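Local structure of octenoyl-CoA reductase/carboxylase (4A0S) at residues A[253-265]-A[433-445]. The protein probably catalyses the NADPH-dependent reductive carboxylation of 2-octenoyl-CoA, supplying a polyketide extender unit for cinnabaramide biosynthesis. Numbering follows the deposited sequence.
With NAP (NADP nicotinamide-adenine-dinucleotide phosphate), chain F.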
loop_
_atom_site.group_PDB
_atom_site.type_symbol
_atom_site.label_atom_id
_atom_site.label_comp_id
_atom_site.label_asym_id
_atom_site.label_seq_id
_atom_site.Cartn_x
_atom_site.Cartn_y
_atom_site.Cartn_z
ATOM N N SER A 253 -33.257 -7.262 2.653
ATOM C CA SER A 253 -34.560 -6.660 2.391
ATOM C C SER A 253 -35.706 -7.468 2.976
ATOM O O SER A 253 -36.853 -7.047 2.884
ATOM C CB SER A 253 -34.762 -6.430 0.892
ATOM O OG SER A 253 -34.843 -7.662 0.210
ATOM N N SER A 254 -35.407 -8.614 3.595
ATOM C CA SER A 254 -36.461 -9.479 4.128
ATOM C C SER A 254 -36.020 -10.303 5.324
ATOM O O SER A 254 -34.821 -10.546 5.529
ATOM C CB SER A 254 -36.989 -10.422 3.038
ATOM O OG SER A 254 -36.040 -11.438 2.738
ATOM N N ALA A 255 -37.007 -10.752 6.097
ATOM C CA ALA A 255 -36.770 -11.625 7.246
ATOM C C ALA A 255 -36.127 -12.962 6.847
ATOM O O ALA A 255 -35.339 -13.513 7.606
ATOM C CB ALA A 255 -38.056 -11.850 8.006
ATOM N N GLN A 256 -36.466 -13.480 5.669
ATOM C CA GLN A 256 -35.868 -14.724 5.179
ATOM C C GLN A 256 -34.386 -14.492 4.897
ATOM O O GLN A 256 -33.532 -15.317 5.237
ATOM C CB GLN A 256 -36.578 -15.246 3.914
ATOM C CG GLN A 256 -38.051 -15.718 4.119
ATOM C CD GLN A 256 -39.079 -14.574 4.063
ATOM O OE1 GLN A 256 -38.783 -13.435 4.432
ATOM N NE2 GLN A 256 -40.296 -14.885 3.594
ATOM N N LYS A 257 -34.093 -13.349 4.294
ATOM C CA LYS A 257 -32.727 -12.988 3.986
ATOM C C LYS A 257 -31.949 -12.690 5.264
ATOM O O LYS A 257 -30.783 -13.062 5.379
ATOM C CB LYS A 257 -32.703 -11.830 2.999
ATOM C CG LYS A 257 -33.109 -12.272 1.598
ATOM C CD LYS A 257 -33.348 -11.114 0.680
ATOM C CE LYS A 257 -33.506 -11.612 -0.740
ATOM N NZ LYS A 257 -33.856 -10.505 -1.648
ATOM N N GLU A 258 -32.588 -12.041 6.233
ATOM C CA GLU A 258 -31.973 -11.914 7.550
ATOM C C GLU A 258 -31.638 -13.285 8.142
ATOM O O GLU A 258 -30.546 -13.502 8.678
ATOM C CB GLU A 258 -32.867 -11.150 8.519
ATOM C CG GLU A 258 -32.384 -11.317 9.968
ATOM C CD GLU A 258 -32.940 -10.290 10.907
ATOM O OE1 GLU A 258 -33.852 -9.549 10.498
ATOM O OE2 GLU A 258 -32.460 -10.236 12.056
ATOM N N ALA A 259 -32.588 -14.210 8.058
ATOM C CA ALA A 259 -32.360 -15.552 8.571
ATOM C C ALA A 259 -31.126 -16.152 7.896
ATOM O O ALA A 259 -30.277 -16.760 8.557
ATOM C CB ALA A 259 -33.574 -16.405 8.363
ATOM N N ALA A 260 -31.025 -15.957 6.582
ATOM C CA ALA A 260 -29.882 -16.454 5.812
ATOM C C ALA A 260 -28.564 -15.902 6.341
ATOM O O ALA A 260 -27.625 -16.660 6.612
ATOM C CB ALA A 260 -30.059 -16.105 4.348
ATOM N N VAL A 261 -28.492 -14.589 6.516
ATOM C CA VAL A 261 -27.241 -13.978 6.994
ATOM C C VAL A 261 -26.958 -14.336 8.458
ATOM O O VAL A 261 -25.803 -14.422 8.865
ATOM C CB VAL A 261 -27.184 -12.439 6.801
ATOM C CG1 VAL A 261 -27.320 -12.060 5.336
ATOM C CG2 VAL A 261 -28.253 -11.733 7.627
ATOM N N ARG A 262 -27.998 -14.558 9.252
ATOM C CA ARG A 262 -27.754 -14.963 10.632
ATOM C C ARG A 262 -27.185 -16.363 10.654
ATOM O O ARG A 262 -26.311 -16.664 11.453
ATOM C CB ARG A 262 -29.026 -14.876 11.463
ATOM C CG ARG A 262 -29.458 -13.477 11.662
ATOM C CD ARG A 262 -30.590 -13.375 12.643
ATOM N NE ARG A 262 -30.794 -11.971 12.934
ATOM C CZ ARG A 262 -30.071 -11.280 13.809
ATOM N NH1 ARG A 262 -29.109 -11.875 14.499
ATOM N NH2 ARG A 262 -30.313 -9.987 13.989
ATOM N N ALA A 263 -27.659 -17.211 9.737
ATOM C CA ALA A 263 -27.168 -18.585 9.626
ATOM C C ALA A 263 -25.694 -18.628 9.238
ATOM O O ALA A 263 -24.996 -19.611 9.512
ATOM C CB ALA A 263 -28.016 -19.374 8.625
ATOM N N LEU A 264 -25.228 -17.558 8.592
ATOM C CA LEU A 264 -23.811 -17.368 8.305
ATOM C C LEU A 264 -23.078 -16.684 9.463
ATOM O O LEU A 264 -21.885 -16.381 9.367
ATOM C CB LEU A 264 -23.651 -16.537 7.034
ATOM C CG LEU A 264 -24.269 -17.126 5.764
ATOM C CD1 LEU A 264 -24.321 -16.051 4.693
ATOM C CD2 LEU A 264 -23.491 -18.307 5.266
ATOM N N GLY A 265 -23.782 -16.429 10.556
ATOM C CA GLY A 265 -23.138 -15.846 11.721
ATOM C C GLY A 265 -23.008 -14.340 11.666
ATOM O O GLY A 265 -22.270 -13.737 12.468
ATOM N N GLU A 433 -20.970 -31.466 7.961
ATOM C CA GLU A 433 -21.770 -31.212 6.779
ATOM C C GLU A 433 -22.662 -30.002 6.995
ATOM O O GLU A 433 -22.936 -29.250 6.064
ATOM C CB GLU A 433 -22.613 -32.444 6.480
ATOM C CG GLU A 433 -23.297 -32.396 5.156
ATOM C CD GLU A 433 -23.781 -33.747 4.716
ATOM O OE1 GLU A 433 -24.242 -34.531 5.586
ATOM O OE2 GLU A 433 -23.676 -34.028 3.494
ATOM N N ASP A 434 -23.107 -29.813 8.235
ATOM C CA ASP A 434 -23.966 -28.671 8.573
ATOM C C ASP A 434 -23.209 -27.358 8.627
ATOM O O ASP A 434 -23.711 -26.325 8.161
ATOM C CB ASP A 434 -24.737 -28.919 9.878
ATOM C CG ASP A 434 -25.768 -30.026 9.735
ATOM O OD1 ASP A 434 -26.135 -30.347 8.580
ATOM O OD2 ASP A 434 -26.195 -30.590 10.769
ATOM N N ARG A 435 -22.000 -27.391 9.176
ATOM C CA ARG A 435 -21.137 -26.222 9.133
ATOM C C ARG A 435 -20.865 -25.851 7.676
ATOM O O ARG A 435 -20.780 -24.674 7.333
ATOM C CB ARG A 435 -19.826 -26.450 9.892
ATOM C CG ARG A 435 -18.655 -25.544 9.393
ATOM C CD ARG A 435 -17.810 -24.941 10.501
ATOM N NE ARG A 435 -16.824 -23.977 9.983
ATOM C CZ ARG A 435 -17.102 -22.732 9.584
ATOM N NH1 ARG A 435 -18.351 -22.266 9.607
ATOM N NH2 ARG A 435 -16.128 -21.943 9.150
ATOM N N LEU A 436 -20.728 -26.864 6.827
ATOM C CA LEU A 436 -20.437 -26.650 5.423
ATOM C C LEU A 436 -21.643 -26.166 4.638
ATOM O O LEU A 436 -21.492 -25.647 3.545
ATOM C CB LEU A 436 -19.884 -27.919 4.785
ATOM C CG LEU A 436 -18.515 -28.336 5.307
ATOM C CD1 LEU A 436 -18.164 -29.693 4.774
ATOM C CD2 LEU A 436 -17.444 -27.293 4.929
ATOM N N ASN A 437 -22.840 -26.322 5.187
ATOM C CA ASN A 437 -24.037 -25.897 4.469
ATOM C C ASN A 437 -24.947 -25.088 5.347
ATOM O O ASN A 437 -26.074 -25.513 5.594
ATOM C CB ASN A 437 -24.803 -27.106 3.937
ATOM C CG ASN A 437 -24.064 -27.813 2.838
ATOM O OD1 ASN A 437 -24.192 -27.456 1.670
ATOM N ND2 ASN A 437 -23.295 -28.825 3.201
ATOM N N PRO A 438 -24.473 -23.908 5.811
ATOM C CA PRO A 438 -25.269 -23.058 6.682
ATOM C C PRO A 438 -26.587 -22.667 6.035
ATOM O O PRO A 438 -27.592 -22.483 6.725
ATOM C CB PRO A 438 -24.388 -21.822 6.864
ATOM C CG PRO A 438 -23.428 -21.853 5.721
ATOM C CD PRO A 438 -23.167 -23.298 5.507
ATOM N N LEU A 439 -26.582 -22.565 4.710
ATOM C CA LEU A 439 -27.761 -22.109 3.986
ATOM C C LEU A 439 -28.644 -23.222 3.444
ATOM O O LEU A 439 -29.583 -22.945 2.701
ATOM C CB LEU A 439 -27.351 -21.162 2.858
ATOM C CG LEU A 439 -26.622 -19.889 3.300
ATOM C CD1 LEU A 439 -26.335 -19.035 2.091
ATOM C CD2 LEU A 439 -27.413 -19.088 4.364
ATOM N N ARG A 440 -28.382 -24.464 3.839
ATOM C CA ARG A 440 -29.136 -25.584 3.293
ATOM C C ARG A 440 -30.634 -25.338 3.483
ATOM O O ARG A 440 -31.078 -24.995 4.583
ATOM C CB ARG A 440 -28.753 -26.894 3.978
ATOM C CG ARG A 440 -29.376 -28.101 3.320
ATOM C CD ARG A 440 -29.552 -29.270 4.289
ATOM N NE ARG A 440 -28.353 -29.552 5.087
ATOM C CZ ARG A 440 -27.169 -29.929 4.601
ATOM N NH1 ARG A 440 -26.976 -30.055 3.293
ATOM N NH2 ARG A 440 -26.164 -30.169 5.435
ATOM N N GLY A 441 -31.388 -25.473 2.399
ATOM C CA GLY A 441 -32.854 -25.417 2.482
ATOM C C GLY A 441 -33.467 -24.032 2.649
ATOM O O GLY A 441 -34.691 -23.892 2.609
ATOM N N LEU A 442 -32.633 -23.009 2.829
ATOM C CA LEU A 442 -33.131 -21.641 3.017
ATOM C C LEU A 442 -33.450 -20.995 1.697
ATOM O O LEU A 442 -32.795 -21.263 0.706
ATOM C CB LEU A 442 -32.116 -20.776 3.757
ATOM C CG LEU A 442 -31.759 -21.210 5.182
ATOM C CD1 LEU A 442 -31.038 -20.073 5.876
ATOM C CD2 LEU A 442 -32.991 -21.642 5.966
ATOM N N THR A 443 -34.481 -20.155 1.696
ATOM C CA THR A 443 -34.887 -19.423 0.513
ATOM C C THR A 443 -35.189 -17.990 0.909
ATOM O O THR A 443 -35.185 -17.656 2.095
ATOM C CB THR A 443 -36.144 -20.055 -0.160
ATOM O OG1 THR A 443 -37.263 -19.914 0.717
ATOM C CG2 THR A 443 -35.930 -21.535 -0.481
ATOM N N ALA A 444 -35.458 -17.143 -0.080
ATOM C CA ALA A 444 -35.750 -15.746 0.186
ATOM C C ALA A 444 -37.244 -15.493 0.371
ATOM O O ALA A 444 -37.639 -14.368 0.727
ATOM C CB ALA A 444 -35.193 -14.845 -0.922
ATOM N N THR A 445 -38.072 -16.520 0.148
ATOM C CA THR A 445 -39.521 -16.383 0.344
ATOM C C THR A 445 -40.018 -17.193 1.529
ATOM O O THR A 445 -39.629 -18.352 1.702
ATOM C CB THR A 445 -40.285 -16.836 -0.890
ATOM O OG1 THR A 445 -40.015 -18.230 -1.109
ATOM C CG2 THR A 445 -39.839 -16.016 -2.111
HETATM P PA NAP F . -27.444 -12.504 -5.768
HETATM O O1A NAP F . -26.990 -13.906 -5.213
HETATM O O2A NAP F . -28.773 -12.453 -6.460
HETATM O O5B NAP F . -27.483 -11.564 -4.551
HETATM C C5B NAP F . -27.729 -10.196 -4.807
HETATM C C4B NAP F . -28.336 -9.620 -3.538
HETATM O O4B NAP F . -28.531 -8.224 -3.806
HETATM C C3B NAP F . -29.717 -10.220 -3.198
HETATM O O3B NAP F . -29.538 -10.941 -1.996
HETATM C C2B NAP F . -30.579 -9.015 -2.851
HETATM O O2B NAP F . -30.473 -8.659 -1.474
HETATM C C1B NAP F . -29.987 -7.907 -3.645
HETATM N N9A NAP F . -30.598 -7.932 -4.998
HETATM C C8A NAP F . -31.034 -8.980 -5.716
HETATM N N7A NAP F . -31.483 -8.571 -6.910
HETATM C C5A NAP F . -31.321 -7.256 -6.928
HETATM C C6A NAP F . -31.622 -6.301 -7.867
HETATM N N6A NAP F . -32.149 -6.664 -9.035
HETATM N N1A NAP F . -31.339 -5.038 -7.587
HETATM C C2A NAP F . -30.776 -4.688 -6.434
HETATM N N3A NAP F . -30.495 -5.565 -5.496
HETATM C C4A NAP F . -30.760 -6.854 -5.733
HETATM O O3 NAP F . -26.336 -11.910 -6.760
HETATM P PN NAP F . -24.770 -11.841 -6.401
HETATM O O1N NAP F . -24.231 -13.176 -7.024
HETATM O O2N NAP F . -24.479 -11.555 -4.951
HETATM O O5D NAP F . -24.389 -10.635 -7.374
HETATM C C5D NAP F . -24.853 -9.354 -6.960
HETATM C C4D NAP F . -24.346 -8.396 -8.000
HETATM O O4D NAP F . -22.882 -8.538 -8.010
HETATM C C3D NAP F . -24.798 -8.745 -9.419
HETATM O O3D NAP F . -25.053 -7.454 -10.009
HETATM C C2D NAP F . -23.591 -9.412 -10.043
HETATM O O2D NAP F . -23.561 -9.228 -11.478
HETATM C C1D NAP F . -22.514 -8.547 -9.419
HETATM N N1N NAP F . -21.335 -9.375 -9.318
HETATM C C2N NAP F . -20.156 -8.837 -9.787
HETATM C C3N NAP F . -19.050 -9.632 -9.673
HETATM C C7N NAP F . -17.789 -9.058 -10.191
HETATM O O7N NAP F . -17.717 -7.893 -10.593
HETATM N N7N NAP F . -16.816 -9.928 -10.210
HETATM C C4N NAP F . -19.095 -10.913 -9.116
HETATM C C5N NAP F . -20.270 -11.459 -8.628
HETATM C C6N NAP F . -21.405 -10.671 -8.726
HETATM P P2B NAP F . -31.634 -7.688 -0.928
HETATM O O1X NAP F . -31.367 -7.969 0.654
HETATM O O2X NAP F . -31.315 -6.151 -1.289
HETATM O O3X NAP F . -32.869 -8.308 -1.537
HETATM O O HOH W 1 -33.609 -17.711 4.520
#
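Gln256, in the first turn of helix 255-263, lies against the backbone of the C-terminal tail at Thr443 to Thr445. Its CB sits 3.3 Å from Thr443 O. The bend at chi2 (84°) turns the amide back along the tail, with CD 3.6 Å from Ala444 O. With alanine in place of Gln256, CG and the amide are gone, and a gap would probably open beside Ala444 O and Thr445. A water donates to both Gln256 O and Thr443 O and so bridges the two backbones. Lys257 runs extended past Ala444, its CE 3.7 Å from Ala444 CB. Its NZ then reaches O3X of the NADP 2'-phosphate, which also accepts from Ser253 OG at 2.7 Å. Ser403 is a further partner of NZ. On the next turns Ala260 and Ala263 offer small surfaces to Leu439 and Leu442. Leu439 CD2 packs 4.0 Å from Ala260 CB, and Leu442 CD1 lies 4.1 Å from Ala263 CB. At the helix end Leu264 crosses Leu439 at about a right angle and sets CD2 3.6 Å from Pro438 CG. The contact thus ties the tail to a helix of the Rossmann-type nucleotide-binding domain. Gln256 against tail backbone, apolar packing at Ala260, Ala263 and Leu264, and one bridging water make it up. The fit therefore rests mainly on shape, and Ala444 probably helps keep the phosphate-binding lysine in place.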